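Local coordinates for protein HAD superfamily hydrolase (Brucella suis biovar 1, PDB 6NQ4) that probably acts as a phosphatase of the haloacid dehalogenase superfamily, with a metal site at the edge of a Rossmann-like core sheet, at residues Val43-Val47 and Ile244-Val248; Ile71-Ser77 and Tyr98-Ser104; Asp183-Glu187 and Ala271-Val276; Asp261-Gly267 and Pro296-Ala302. All blocks are in the same frame, centred on the assembly; numbering follows the deposited sequence.

Overall arrangement
Interaction 1 lies just past the C-terminal ends of the central strands of the parallel sheet, where two loops share a sodium ion and a phosphate. Interactions 2 and 4 are parallel strand pairs at the two borders of that sheet: the first is almost wholly buried and reaches the same phosphate through T75 and N76, while the second is partly exposed and keeps off the site. Interaction 4 joins interaction 1 through backbone bonds between G245 and strand 261-265. Interaction 3 is partly buried and lies off the sheet, held by apolar side chains, among them two alanine methyls, and one bridging water; N76 to D183 ties it to interaction 2, and D273 to V248 ties it to interaction 1.

Interaction 1: Val43-Val47 and Ile244-Val248; sequences VWGVV and IGDGV. With NA (sodium ion), chain H; PO4 (phosphate ion), chain G.
V46 leans on D246 while the carboxylate of D246 turns to a sodium ion that W44 also binds. The metal lies 2.4 Å from W44 O and equally 2.4 Å from D246 OD1, so a backbone carbonyl of one loop and a side chain of the other meet through it. In D246, CG sits between the backbone N and the carbonyl carbon (chi1 83°), which swings OD1 to the ion and turns OD2 toward G45; OD2 has a hydrogen-bond partner outside the two loops. V46 CG2, lying anti to its own carbonyl carbon, rests 4.2 Å from D246 CB and covers the root of the acid. Phosphate O1 binds sodium at 2.5 Å, two waters add to the shell, and D42 OD2 completes it. An acid, the carbonyl two residues further on and a later acid sharing the cation is consistent with the magnesium site of the haloacid dehalogenase fold, occupied here by sodium; in that fold the first acid is commonly the nucleophile. W44 N donates to phosphate O2 (2.9 Å, 162°), and the indole edge at CE3 comes to 3.4 Å from O2, with that oxygen near the ring plane. The chain then turns sharply: G45 takes a positive phi of 87°, suited to glycine because a CB would press on the preceding carbonyl, and V47 N closes the turn on V43 O at 2.8 Å.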
loop_
_atom_site.group_PDB
_atom_site.type_symbol
_atom_site.label_atom_id
_atom_site.label_comp_id
_atom_site.label_asym_id
_atom_site.label_seq_id
_atom_site.Cartn_x
_atom_site.Cartn_y
_atom_site.Cartn_z
ATOM N N VAL A 43 -5.583 -4.029 2.219
ATOM C CA VAL A 43 -6.371 -4.622 1.133
ATOM C C VAL A 43 -5.789 -5.962 0.650
ATOM O O VAL A 43 -6.370 -7.028 0.907
ATOM C CB VAL A 43 -6.598 -3.624 -0.026
ATOM C CG1 VAL A 43 -7.355 -4.301 -1.185
ATOM C CG2 VAL A 43 -7.385 -2.375 0.468
ATOM N N TRP A 44 -4.642 -5.944 -0.033
ATOM C CA TRP A 44 -4.092 -7.202 -0.554
ATOM C C TRP A 44 -3.695 -8.144 0.579
ATOM O O TRP A 44 -2.992 -7.760 1.519
ATOM C CB TRP A 44 -2.890 -6.935 -1.448
ATOM C CG TRP A 44 -3.250 -6.783 -2.888
ATOM C CD1 TRP A 44 -3.152 -7.738 -3.863
ATOM C CD2 TRP A 44 -3.789 -5.630 -3.509
ATOM N NE1 TRP A 44 -3.560 -7.234 -5.060
ATOM C CE2 TRP A 44 -3.953 -5.933 -4.881
ATOM C CE3 TRP A 44 -4.116 -4.347 -3.049
ATOM C CZ2 TRP A 44 -4.461 -5.012 -5.801
ATOM C CZ3 TRP A 44 -4.624 -3.426 -3.961
ATOM C CH2 TRP A 44 -4.789 -3.763 -5.323
ATOM N N GLY A 45 -4.155 -9.383 0.482
ATOM C CA GLY A 45 -3.880 -10.375 1.482
ATOM C C GLY A 45 -4.849 -10.391 2.630
ATOM O O GLY A 45 -4.760 -11.295 3.484
ATOM N N VAL A 46 -5.752 -9.412 2.702
ATOM C CA VAL A 46 -6.680 -9.294 3.820
ATOM C C VAL A 46 -8.106 -9.251 3.292
ATOM O O VAL A 46 -8.971 -9.996 3.766
ATOM C CB VAL A 46 -6.342 -8.066 4.690
ATOM C CG1 VAL A 46 -7.437 -7.837 5.737
ATOM C CG2 VAL A 46 -4.968 -8.251 5.360
ATOM N N VAL A 47 -8.364 -8.379 2.310
ATOM C CA VAL A 47 -9.678 -8.276 1.667
ATOM C C VAL A 47 -9.745 -9.105 0.386
ATOM O O VAL A 47 -10.783 -9.713 0.076
ATOM C CB VAL A 47 -10.006 -6.789 1.396
ATOM C CG1 VAL A 47 -11.273 -6.654 0.544
ATOM C CG2 VAL A 47 -10.128 -6.021 2.706
ATOM N N ILE A 244 -5.273 -2.586 10.716
ATOM C CA ILE A 244 -5.329 -4.023 10.434
ATOM C C ILE A 244 -4.458 -4.324 9.219
ATOM O O ILE A 244 -4.603 -3.676 8.182
ATOM C CB ILE A 244 -6.772 -4.479 10.140
ATOM C CG1 ILE A 244 -7.726 -4.079 11.269
ATOM C CG2 ILE A 244 -6.810 -5.994 9.867
ATOM C CD1 ILE A 244 -9.168 -4.412 10.997
ATOM N N GLY A 245 -3.598 -5.337 9.311
ATOM C CA GLY A 245 -2.839 -5.724 8.126
ATOM C C GLY A 245 -2.013 -6.968 8.359
ATOM O O GLY A 245 -1.880 -7.451 9.490
ATOM N N ASP A 246 -1.462 -7.483 7.258
ATOM C CA ASP A 246 -0.624 -8.677 7.304
ATOM C C ASP A 246 0.846 -8.406 7.016
ATOM O O ASP A 246 1.637 -9.350 6.961
ATOM C CB ASP A 246 -1.176 -9.827 6.440
ATOM C CG ASP A 246 -0.788 -9.724 4.961
ATOM O OD1 ASP A 246 -0.622 -8.614 4.443
ATOM O OD2 ASP A 246 -0.693 -10.769 4.290
ATOM N N GLY A 247 1.247 -7.142 6.834
ATOM C CA GLY A 247 2.639 -6.812 6.625
ATOM C C GLY A 247 3.273 -6.241 7.878
ATOM O O GLY A 247 2.833 -5.217 8.392
ATOM N N VAL A 248 4.328 -6.897 8.357
ATOM C CA VAL A 248 4.987 -6.391 9.559
ATOM C C VAL A 248 5.677 -5.062 9.277
ATOM O O VAL A 248 5.550 -4.101 10.048
ATOM C CB VAL A 248 5.951 -7.437 10.145
ATOM C CG1 VAL A 248 6.737 -6.850 11.331
ATOM C CG2 VAL A 248 5.193 -8.706 10.567
HETATM NA NA NA H . -1.094 -7.001 2.706
HETATM P P PO4 G . -1.459 -3.728 0.480
HETATM O O1 PO4 G . -1.306 -4.959 1.373
HETATM O O2 PO4 G . -2.891 -3.603 -0.010
HETATM O O3 PO4 G . -0.546 -4.145 -0.689
HETATM O O4 PO4 G . -0.897 -2.500 1.152
HETATM O O HOH W 1 0.750 -5.635 3.676
HETATM O O HOH W 2 0.158 -7.857 0.748
#

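Interaction 2: Ile71-Ser77 and Tyr98-Ser104; sequences IILVTNS and YDRVVTS. With PO4 (phosphate ion), chain G.
The Y98 ring has L73 CD1 at a slant beside it, 3.8 Å from Y98 CG, and carries the backbone N of R100 at its edge, in plane; V85 of helix 81-90 also packs on this tyrosine. The second flat group, the carboxylate of D99, uses the anti side of OD2 to take I71 N at 2.9 Å, the donor standing 27° out of its plane, while OD1 forms a salt bridge with R65. A short acid thus ties down the N-terminal part of strand 70-75, and D99 N returns a bond to I71 O. Beyond it the strands run parallel, and V102 N meets L73 O at 2.8 Å in an almost straight line. These are the two strands of a beta-alpha-beta unit whose connecting helix, 81-90, covers the face bearing L73 and V101; on the other face, where helix 218-232 packs on I72 and V74, I72 CG2 touches V102 CG2 at 3.8 Å. Beta-branched residues suit such buried strands. At the C-terminal ends T75 and T103 lie side by side, with CG2 to CG2 at 3.6 Å. T75 OG1 stands anti to its backbone N (chi1 173°), where it donates to phosphate O2 at 2.7 Å and accepts from S77 N in an ST turn, consistent with the Ser/Thr of the superfamily's second motif. N76 N donates to phosphate O4 at 2.8 Å, and the N76 amide is held by K215 N and D183.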
loop_
_atom_site.group_PDB
_atom_site.type_symbol
_atom_site.label_atom_id
_atom_site.label_comp_id
_atom_site.label_asym_id
_atom_site.label_seq_id
_atom_site.Cartn_x
_atom_site.Cartn_y
_atom_site.Cartn_z
ATOM N N ILE A 71 -14.661 2.780 8.067
ATOM C CA ILE A 71 -13.649 1.896 7.483
ATOM C C ILE A 71 -12.918 2.645 6.374
ATOM O O ILE A 71 -13.516 2.996 5.351
ATOM C CB ILE A 71 -14.267 0.618 6.894
ATOM C CG1 ILE A 71 -15.080 -0.159 7.932
ATOM C CG2 ILE A 71 -13.172 -0.272 6.295
ATOM C CD1 ILE A 71 -14.326 -0.566 9.151
ATOM N N ILE A 72 -11.618 2.845 6.550
ATOM C CA ILE A 72 -10.757 3.324 5.480
ATOM C C ILE A 72 -9.908 2.145 5.047
ATOM O O ILE A 72 -9.143 1.610 5.853
ATOM C CB ILE A 72 -9.846 4.478 5.935
ATOM C CG1 ILE A 72 -10.620 5.540 6.723
ATOM C CG2 ILE A 72 -9.099 5.073 4.723
ATOM C CD1 ILE A 72 -11.716 6.275 5.969
ATOM N N LEU A 73 -9.998 1.764 3.776
ATOM C CA LEU A 73 -9.065 0.772 3.258
ATOM C C LEU A 73 -7.790 1.506 2.859
ATOM O O LEU A 73 -7.845 2.485 2.106
ATOM C CB LEU A 73 -9.669 0.034 2.069
ATOM C CG LEU A 73 -10.969 -0.712 2.384
ATOM C CD1 LEU A 73 -11.455 -1.457 1.143
ATOM C CD2 LEU A 73 -10.758 -1.665 3.545
ATOM N N VAL A 74 -6.655 1.092 3.409
ATOM C CA VAL A 74 -5.386 1.782 3.222
ATOM C C VAL A 74 -4.435 0.772 2.590
ATOM O O VAL A 74 -4.090 -0.241 3.216
ATOM C CB VAL A 74 -4.834 2.310 4.556
ATOM C CG1 VAL A 74 -3.507 3.043 4.346
ATOM C CG2 VAL A 74 -5.867 3.230 5.253
ATOM N N THR A 75 -4.033 1.023 1.349
ATOM C CA THR A 75 -3.301 0.045 0.563
ATOM C C THR A 75 -2.092 0.682 -0.097
ATOM O O THR A 75 -2.125 1.844 -0.496
ATOM C CB THR A 75 -4.220 -0.566 -0.535
ATOM O OG1 THR A 75 -3.456 -1.413 -1.401
ATOM C CG2 THR A 75 -4.887 0.508 -1.384
ATOM N N ASN A 76 -1.025 -0.091 -0.221
ATOM C CA ASN A 76 0.165 0.377 -0.933
ATOM C C ASN A 76 0.058 0.302 -2.463
ATOM O O ASN A 76 1.054 0.560 -3.150
ATOM C CB ASN A 76 1.426 -0.338 -0.432
ATOM C CG ASN A 76 2.046 0.380 0.754
ATOM O OD1 ASN A 76 1.639 1.504 1.085
ATOM N ND2 ASN A 76 3.043 -0.225 1.378
ATOM N N SER A 77 -1.104 -0.025 -3.021
ATOM C CA SER A 77 -1.259 0.027 -4.467
ATOM C C SER A 77 -0.742 1.358 -5.008
ATOM O O SER A 77 -1.062 2.417 -4.440
ATOM C CB SER A 77 -2.730 -0.102 -4.842
ATOM O OG SER A 77 -2.872 0.049 -6.246
ATOM N N TYR A 98 -16.917 -0.593 3.037
ATOM C CA TYR A 98 -15.912 0.399 3.378
ATOM C C TYR A 98 -16.495 1.784 3.145
ATOM O O TYR A 98 -17.492 1.949 2.433
ATOM C CB TYR A 98 -14.618 0.174 2.557
ATOM C CG TYR A 98 -14.850 0.211 1.054
ATOM C CD1 TYR A 98 -15.234 -0.934 0.363
ATOM C CD2 TYR A 98 -14.708 1.395 0.333
ATOM C CE1 TYR A 98 -15.472 -0.897 -1.010
ATOM C CE2 TYR A 98 -14.944 1.442 -1.022
ATOM C CZ TYR A 98 -15.330 0.303 -1.698
ATOM O OH TYR A 98 -15.551 0.367 -3.063
ATOM N N ASP A 99 -15.860 2.784 3.751
ATOM C CA ASP A 99 -16.237 4.172 3.526
ATOM C C ASP A 99 -15.381 4.851 2.474
ATOM O O ASP A 99 -15.914 5.590 1.638
ATOM C CB ASP A 99 -16.151 4.955 4.839
ATOM C CG ASP A 99 -17.226 4.542 5.819
ATOM O OD1 ASP A 99 -18.313 5.160 5.780
ATOM O OD2 ASP A 99 -16.998 3.582 6.594
ATOM N N ARG A 100 -14.074 4.592 2.474
ATOM C CA ARG A 100 -13.171 5.247 1.539
ATOM C C ARG A 100 -11.932 4.385 1.370
ATOM O O ARG A 100 -11.599 3.580 2.250
ATOM C CB ARG A 100 -12.794 6.664 2.000
ATOM C CG ARG A 100 -13.071 7.688 0.910
ATOM C CD ARG A 100 -12.659 9.092 1.276
ATOM N NE ARG A 100 -13.792 9.922 1.652
ATOM C CZ ARG A 100 -13.659 11.171 2.075
ATOM N NH1 ARG A 100 -14.725 11.890 2.406
ATOM N NH2 ARG A 100 -12.443 11.693 2.169
ATOM N N VAL A 101 -11.274 4.550 0.213
ATOM C CA VAL A 101 -9.989 3.919 -0.083
ATOM C C VAL A 101 -8.932 5.008 -0.174
ATOM O O VAL A 101 -9.155 6.038 -0.831
ATOM C CB VAL A 101 -10.054 3.129 -1.403
ATOM C CG1 VAL A 101 -8.685 2.536 -1.745
ATOM C CG2 VAL A 101 -11.089 2.010 -1.304
ATOM N N VAL A 102 -7.801 4.801 0.504
ATOM C CA VAL A 102 -6.630 5.664 0.398
ATOM C C VAL A 102 -5.461 4.803 -0.041
ATOM O O VAL A 102 -5.166 3.789 0.595
ATOM C CB VAL A 102 -6.325 6.361 1.736
ATOM C CG1 VAL A 102 -5.000 7.104 1.654
ATOM C CG2 VAL A 102 -7.465 7.320 2.112
ATOM N N THR A 103 -4.800 5.195 -1.120
ATOM C CA THR A 103 -3.723 4.390 -1.681
ATOM C C THR A 103 -2.389 5.117 -1.598
ATOM O O THR A 103 -2.316 6.351 -1.524
ATOM C CB THR A 103 -3.981 3.984 -3.139
ATOM O OG1 THR A 103 -3.738 5.119 -3.995
ATOM C CG2 THR A 103 -5.388 3.473 -3.347
ATOM N N SER A 104 -1.313 4.329 -1.681
ATOM C CA SER A 104 0.013 4.920 -1.812
ATOM C C SER A 104 0.100 5.783 -3.068
ATOM O O SER A 104 0.678 6.872 -3.038
ATOM C CB SER A 104 1.065 3.800 -1.809
ATOM O OG SER A 104 2.368 4.324 -1.985
HETATM P P PO4 G . -1.459 -3.728 0.480
HETATM O O1 PO4 G . -1.306 -4.959 1.373
HETATM O O2 PO4 G . -2.891 -3.603 -0.010
HETATM O O3 PO4 G . -0.546 -4.145 -0.689
HETATM O O4 PO4 G . -0.897 -2.500 1.152
#

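Interaction 3: Asp183-Glu187 and Ala271-Val276; sequences DIMVE and AADYAV. With EDO (1,2-ethanediol), chain C.
E187 reaches A271 through a water: the water donates to E187 OE2 at 2.6 Å and accepts from A271 N at 3.1 Å. The glutamate chain is bent at its second torsion (chi2 -93°), which folds the carboxylate toward A271 and sets OE1 3.9 Å from A271 CB. That methyl presses on the strand backbone, 3.6 Å from V186 CA, a closeness that favours alanine. The methyl of A272 instead meets the carboxylate of D183 at OD1, while D183 OD2 accepts from an ethanediol bound in the pocket. M185-E187 belong to the small hairpin of strands 185-188 and 191-194, and the 3-10 turn 271-273 follows strand 261-265 of the core sheet, so hairpin and core meet here. Further along, the branched I184 wraps a carbonyl: its CB stands 3.4 Å from Y274 O, and its side chain crosses that of V276 at about a right angle, the CG2 atoms touching. M185, bent at its last torsion (chi3 85°), brings SD to 5.0 Å from the centroid of the Y274 ring in an oblique Met-aromatic contact. The carbonyls M185 O and A271 O, both acceptors, lie 3.3 Å apart, and M185 N is buried with no partner in the model. Cohesion across the two segments therefore rests on apolar contacts, a sulfur and a bridging water.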
loop_
_atom_site.group_PDB
_atom_site.type_symbol
_atom_site.label_atom_id
_atom_site.label_comp_id
_atom_site.label_asym_id
_atom_site.label_seq_id
_atom_site.Cartn_x
_atom_site.Cartn_y
_atom_site.Cartn_z
ATOM N N ASP A 183 5.807 -1.838 -1.110
ATOM C CA ASP A 183 5.850 -3.295 -0.946
ATOM C C ASP A 183 6.979 -3.883 -1.797
ATOM O O ASP A 183 7.266 -3.399 -2.894
ATOM C CB ASP A 183 4.544 -3.941 -1.436
ATOM C CG ASP A 183 3.315 -3.621 -0.561
ATOM O OD1 ASP A 183 3.449 -2.994 0.509
ATOM O OD2 ASP A 183 2.194 -4.029 -0.975
ATOM N N ILE A 184 7.616 -4.950 -1.291
ATOM C CA ILE A 184 8.618 -5.659 -2.084
ATOM C C ILE A 184 7.955 -6.651 -3.032
ATOM O O ILE A 184 8.297 -6.729 -4.219
ATOM C CB ILE A 184 9.622 -6.363 -1.157
ATOM C CG1 ILE A 184 10.257 -5.362 -0.194
ATOM C CG2 ILE A 184 10.662 -7.161 -1.987
ATOM C CD1 ILE A 184 10.894 -4.196 -0.880
ATOM N N MET A 185 7.014 -7.433 -2.515
ATOM C CA MET A 185 6.218 -8.357 -3.318
ATOM C C MET A 185 4.765 -8.196 -2.921
ATOM O O MET A 185 4.443 -7.605 -1.886
ATOM C CB MET A 185 6.612 -9.835 -3.115
ATOM C CG MET A 185 8.086 -10.109 -3.363
ATOM S SD MET A 185 8.441 -11.860 -3.646
ATOM C CE MET A 185 8.105 -11.934 -5.420
ATOM N N VAL A 186 3.887 -8.732 -3.765
ATOM C CA VAL A 186 2.459 -8.803 -3.482
ATOM C C VAL A 186 1.941 -10.124 -4.021
ATOM O O VAL A 186 2.491 -10.690 -4.971
ATOM C CB VAL A 186 1.693 -7.607 -4.116
ATOM C CG1 VAL A 186 1.674 -7.707 -5.637
ATOM C CG2 VAL A 186 0.265 -7.466 -3.557
ATOM N N GLU A 187 0.885 -10.622 -3.413
ATOM C CA GLU A 187 0.255 -11.808 -3.966
ATOM C C GLU A 187 -0.622 -11.442 -5.160
ATOM O O GLU A 187 -1.148 -10.321 -5.273
ATOM C CB GLU A 187 -0.559 -12.541 -2.904
ATOM C CG GLU A 187 -1.657 -11.694 -2.295
ATOM C CD GLU A 187 -1.190 -10.993 -1.039
ATOM O OE1 GLU A 187 -0.734 -9.817 -1.136
ATOM O OE2 GLU A 187 -1.262 -11.643 0.045
ATOM N N ALA A 271 3.235 -10.859 2.075
ATOM C CA ALA A 271 3.995 -10.634 0.847
ATOM C C ALA A 271 4.892 -9.406 0.952
ATOM O O ALA A 271 6.007 -9.396 0.421
ATOM C CB ALA A 271 3.049 -10.525 -0.351
ATOM N N ALA A 272 4.421 -8.347 1.620
ATOM C CA ALA A 272 5.226 -7.138 1.735
ATOM C C ALA A 272 6.498 -7.345 2.548
ATOM O O ALA A 272 7.415 -6.519 2.460
ATOM C CB ALA A 272 4.402 -6.002 2.358
ATOM N N ASP A 273 6.580 -8.425 3.327
ATOM C CA ASP A 273 7.733 -8.719 4.173
ATOM C C ASP A 273 8.756 -9.630 3.498
ATOM O O ASP A 273 9.773 -9.955 4.123
ATOM C CB ASP A 273 7.276 -9.400 5.470
ATOM C CG ASP A 273 6.484 -8.482 6.379
ATOM O OD1 ASP A 273 6.772 -7.262 6.409
ATOM O OD2 ASP A 273 5.586 -8.991 7.083
ATOM N N TYR A 274 8.502 -10.072 2.267
ATOM C CA TYR A 274 9.474 -10.881 1.539
ATOM C C TYR A 274 10.681 -10.031 1.151
ATOM O O TYR A 274 10.581 -8.817 0.957
ATOM C CB TYR A 274 8.832 -11.503 0.290
ATOM C CG TYR A 274 8.104 -12.816 0.542
ATOM C CD1 TYR A 274 6.921 -12.857 1.276
ATOM C CD2 TYR A 274 8.592 -14.018 0.020
ATOM C CE1 TYR A 274 6.252 -14.058 1.503
ATOM C CE2 TYR A 274 7.933 -15.228 0.248
ATOM C CZ TYR A 274 6.761 -15.238 0.985
ATOM O OH TYR A 274 6.095 -16.422 1.216
ATOM N N ALA A 275 11.839 -10.673 1.068
ATOM C CA ALA A 275 13.071 -9.997 0.689
ATOM C C ALA A 275 13.258 -10.035 -0.831
ATOM O O ALA A 275 12.571 -10.763 -1.550
ATOM C CB ALA A 275 14.264 -10.639 1.400
ATOM N N VAL A 276 14.217 -9.240 -1.316
ATOM C CA VAL A 276 14.516 -9.169 -2.746
ATOM C C VAL A 276 15.095 -10.467 -3.303
ATOM O O VAL A 276 15.126 -10.654 -4.525
ATOM C CB VAL A 276 15.356 -7.903 -3.045
ATOM C CG1 VAL A 276 15.787 -7.836 -4.514
ATOM C CG2 VAL A 276 14.563 -6.661 -2.683
HETATM C C1 EDO C . -0.782 -3.902 -4.774
HETATM O O1 EDO C . -0.182 -3.629 -6.051
HETATM C C2 EDO C . 0.153 -3.434 -3.662
HETATM O O2 EDO C . 1.401 -4.167 -3.670
HETATM O O HOH W 3 0.216 -10.467 1.839
#

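Interaction 4: Asp261-Gly267 and Pro296-Ala302; sequences DVLYISG and PIASLHA
Y264 and A298 bond where two parallel strands meet at the border of the six-stranded Rossmann-like sheet, strand 298-300 being the outermost on this side. Y264 N donates to A298 O at 3.0 Å, the donor tilted 26° from the carbonyl plane, and Y264 O takes L300 N at 3.0 Å in the following step. L300 O then receives S266 N at 2.9 Å. Earlier in the pair the grip is looser, since A298 N reaches V262 O only weakly, at 3.4 Å. A water accepts from V262 N and, weakly, from I297 N, so it bridges the two segments just before the regular pairing begins. The other edge of strand 261-265 bonds with strand 241-245: D261 and L263 with G243, L263 and I265 with G245. D261 OD2 is hydrogen-bonded to Y36 OH, outside the pair, while its CG lies against I297 CG2. Apolar types fill the buried face. L263, with CG anti to the backbone N (chi1 170°), sends CD1 to 3.5 Å from A298 CB, where a small methyl suits the approach, and its CD2 meets L300 CD1. On the side of Y264, P296 CG touches Y264 CB at 3.8 Å, and S299 OG lies at the edge of the tyrosine ring, near its plane, a fitting polar group for an exposed strand position. Past the strands G267 N donates to a lone pair of H301 O in the carbonyl plane, and G267 CA sits over one face of the H301 ring in a CH-pi contact, 4.0 Å from its centroid.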
loop_
_atom_site.group_PDB
_atom_site.type_symbol
_atom_site.label_atom_id
_atom_site.label_comp_id
_atom_site.label_asym_id
_atom_site.label_seq_id
_atom_site.Cartn_x
_atom_site.Cartn_y
_atom_site.Cartn_z
ATOM N N ASP A 261 -3.136 1.422 17.629
ATOM C CA ASP A 261 -3.221 -0.005 17.914
ATOM C C ASP A 261 -3.293 -0.780 16.603
ATOM O O ASP A 261 -3.812 -0.291 15.591
ATOM C CB ASP A 261 -4.487 -0.305 18.716
ATOM C CG ASP A 261 -4.458 0.267 20.137
ATOM O OD1 ASP A 261 -3.402 0.761 20.615
ATOM O OD2 ASP A 261 -5.522 0.214 20.792
ATOM N N VAL A 262 -2.787 -2.009 16.620
ATOM C CA VAL A 262 -2.759 -2.796 15.404
ATOM C C VAL A 262 -3.281 -4.194 15.665
ATOM O O VAL A 262 -3.071 -4.794 16.726
ATOM C CB VAL A 262 -1.406 -2.774 14.651
ATOM C CG1 VAL A 262 -0.396 -3.678 15.308
ATOM C CG2 VAL A 262 -1.600 -3.157 13.177
ATOM N N LEU A 263 -4.028 -4.681 14.685
ATOM C CA LEU A 263 -4.480 -6.061 14.609
ATOM C C LEU A 263 -3.714 -6.715 13.463
ATOM O O LEU A 263 -3.879 -6.329 12.298
ATOM C CB LEU A 263 -5.984 -6.123 14.350
ATOM C CG LEU A 263 -6.549 -7.504 14.015
ATOM C CD1 LEU A 263 -6.331 -8.467 15.163
ATOM C CD2 LEU A 263 -8.019 -7.422 13.682
ATOM N N TYR A 264 -2.874 -7.695 13.794
ATOM C CA TYR A 264 -2.042 -8.388 12.818
ATOM C C TYR A 264 -2.781 -9.619 12.306
ATOM O O TYR A 264 -3.304 -10.413 13.094
ATOM C CB TYR A 264 -0.729 -8.800 13.492
ATOM C CG TYR A 264 0.278 -9.573 12.654
ATOM C CD1 TYR A 264 0.711 -9.098 11.422
ATOM C CD2 TYR A 264 0.838 -10.755 13.132
ATOM C CE1 TYR A 264 1.652 -9.795 10.674
ATOM C CE2 TYR A 264 1.773 -11.448 12.398
ATOM C CZ TYR A 264 2.183 -10.968 11.176
ATOM O OH TYR A 264 3.131 -11.678 10.462
ATOM N N ILE A 265 -2.826 -9.772 10.985
ATOM C CA ILE A 265 -3.453 -10.925 10.350
ATOM C C ILE A 265 -2.352 -11.964 10.166
ATOM O O ILE A 265 -1.608 -11.949 9.180
ATOM C CB ILE A 265 -4.137 -10.544 9.036
ATOM C CG1 ILE A 265 -5.153 -9.423 9.289
ATOM C CG2 ILE A 265 -4.843 -11.763 8.414
ATOM C CD1 ILE A 265 -6.201 -9.769 10.352
ATOM N N SER A 266 -2.255 -12.879 11.131
ATOM C CA SER A 266 -1.090 -13.746 11.256
ATOM C C SER A 266 -1.047 -14.849 10.207
ATOM O O SER A 266 0.045 -15.358 9.917
ATOM C CB SER A 266 -1.041 -14.344 12.663
ATOM O OG SER A 266 -2.203 -15.108 12.941
ATOM N N GLY A 267 -2.189 -15.226 9.635
ATOM C CA GLY A 267 -2.263 -16.219 8.586
ATOM C C GLY A 267 -2.102 -15.684 7.178
ATOM O O GLY A 267 -2.207 -16.450 6.211
ATOM N N PRO A 296 1.513 -5.979 18.224
ATOM C CA PRO A 296 0.076 -5.918 17.932
ATOM C C PRO A 296 -0.754 -6.178 19.178
ATOM O O PRO A 296 -0.498 -7.125 19.927
ATOM C CB PRO A 296 -0.118 -7.027 16.891
ATOM C CG PRO A 296 1.228 -7.228 16.289
ATOM C CD PRO A 296 2.196 -7.002 17.413
ATOM N N ILE A 297 -1.755 -5.320 19.401
ATOM C CA ILE A 297 -2.702 -5.585 20.482
ATOM C C ILE A 297 -3.380 -6.926 20.263
ATOM O O ILE A 297 -3.704 -7.635 21.224
ATOM C CB ILE A 297 -3.732 -4.447 20.663
ATOM C CG1 ILE A 297 -4.585 -4.264 19.404
ATOM C CG2 ILE A 297 -3.047 -3.149 21.052
ATOM C CD1 ILE A 297 -6.076 -4.171 19.676
ATOM N N ALA A 298 -3.582 -7.312 19.005
ATOM C CA ALA A 298 -4.300 -8.539 18.731
ATOM C C ALA A 298 -3.768 -9.189 17.463
ATOM O O ALA A 298 -3.141 -8.550 16.609
ATOM C CB ALA A 298 -5.814 -8.304 18.645
ATOM N N SER A 299 -4.034 -10.482 17.367
ATOM C CA SER A 299 -3.721 -11.298 16.209
ATOM C C SER A 299 -4.976 -12.070 15.847
ATOM O O SER A 299 -5.685 -12.554 16.733
ATOM C CB SER A 299 -2.623 -12.307 16.555
ATOM O OG SER A 299 -1.477 -12.113 15.749
ATOM N N LEU A 300 -5.254 -12.169 14.552
ATOM C CA LEU A 300 -6.292 -13.042 14.026
ATOM C C LEU A 300 -5.700 -13.779 12.839
ATOM O O LEU A 300 -4.967 -13.187 12.040
ATOM C CB LEU A 300 -7.511 -12.254 13.534
ATOM C CG LEU A 300 -8.639 -11.921 14.505
ATOM C CD1 LEU A 300 -9.738 -11.161 13.764
ATOM C CD2 LEU A 300 -9.175 -13.187 15.144
ATOM N N HIS A 301 -6.018 -15.070 12.727
ATOM C CA HIS A 301 -5.506 -15.853 11.608
ATOM C C HIS A 301 -5.927 -15.244 10.275
ATOM O O HIS A 301 -5.111 -15.089 9.360
ATOM C CB HIS A 301 -6.021 -17.283 11.715
ATOM C CG HIS A 301 -5.441 -18.201 10.691
ATOM N ND1 HIS A 301 -4.113 -18.571 10.693
ATOM C CD2 HIS A 301 -6.004 -18.815 9.625
ATOM C CE1 HIS A 301 -3.885 -19.378 9.672
ATOM N NE2 HIS A 301 -5.015 -19.544 9.010
ATOM N N ALA A 302 -7.206 -14.893 10.154
ATOM C CA ALA A 302 -7.747 -14.214 8.987
ATOM C C ALA A 302 -8.780 -13.226 9.493
ATOM O O ALA A 302 -9.314 -13.380 10.595
ATOM C CB ALA A 302 -8.441 -15.212 8.047
HETATM O O HOH W 4 -0.876 -2.379 18.887
#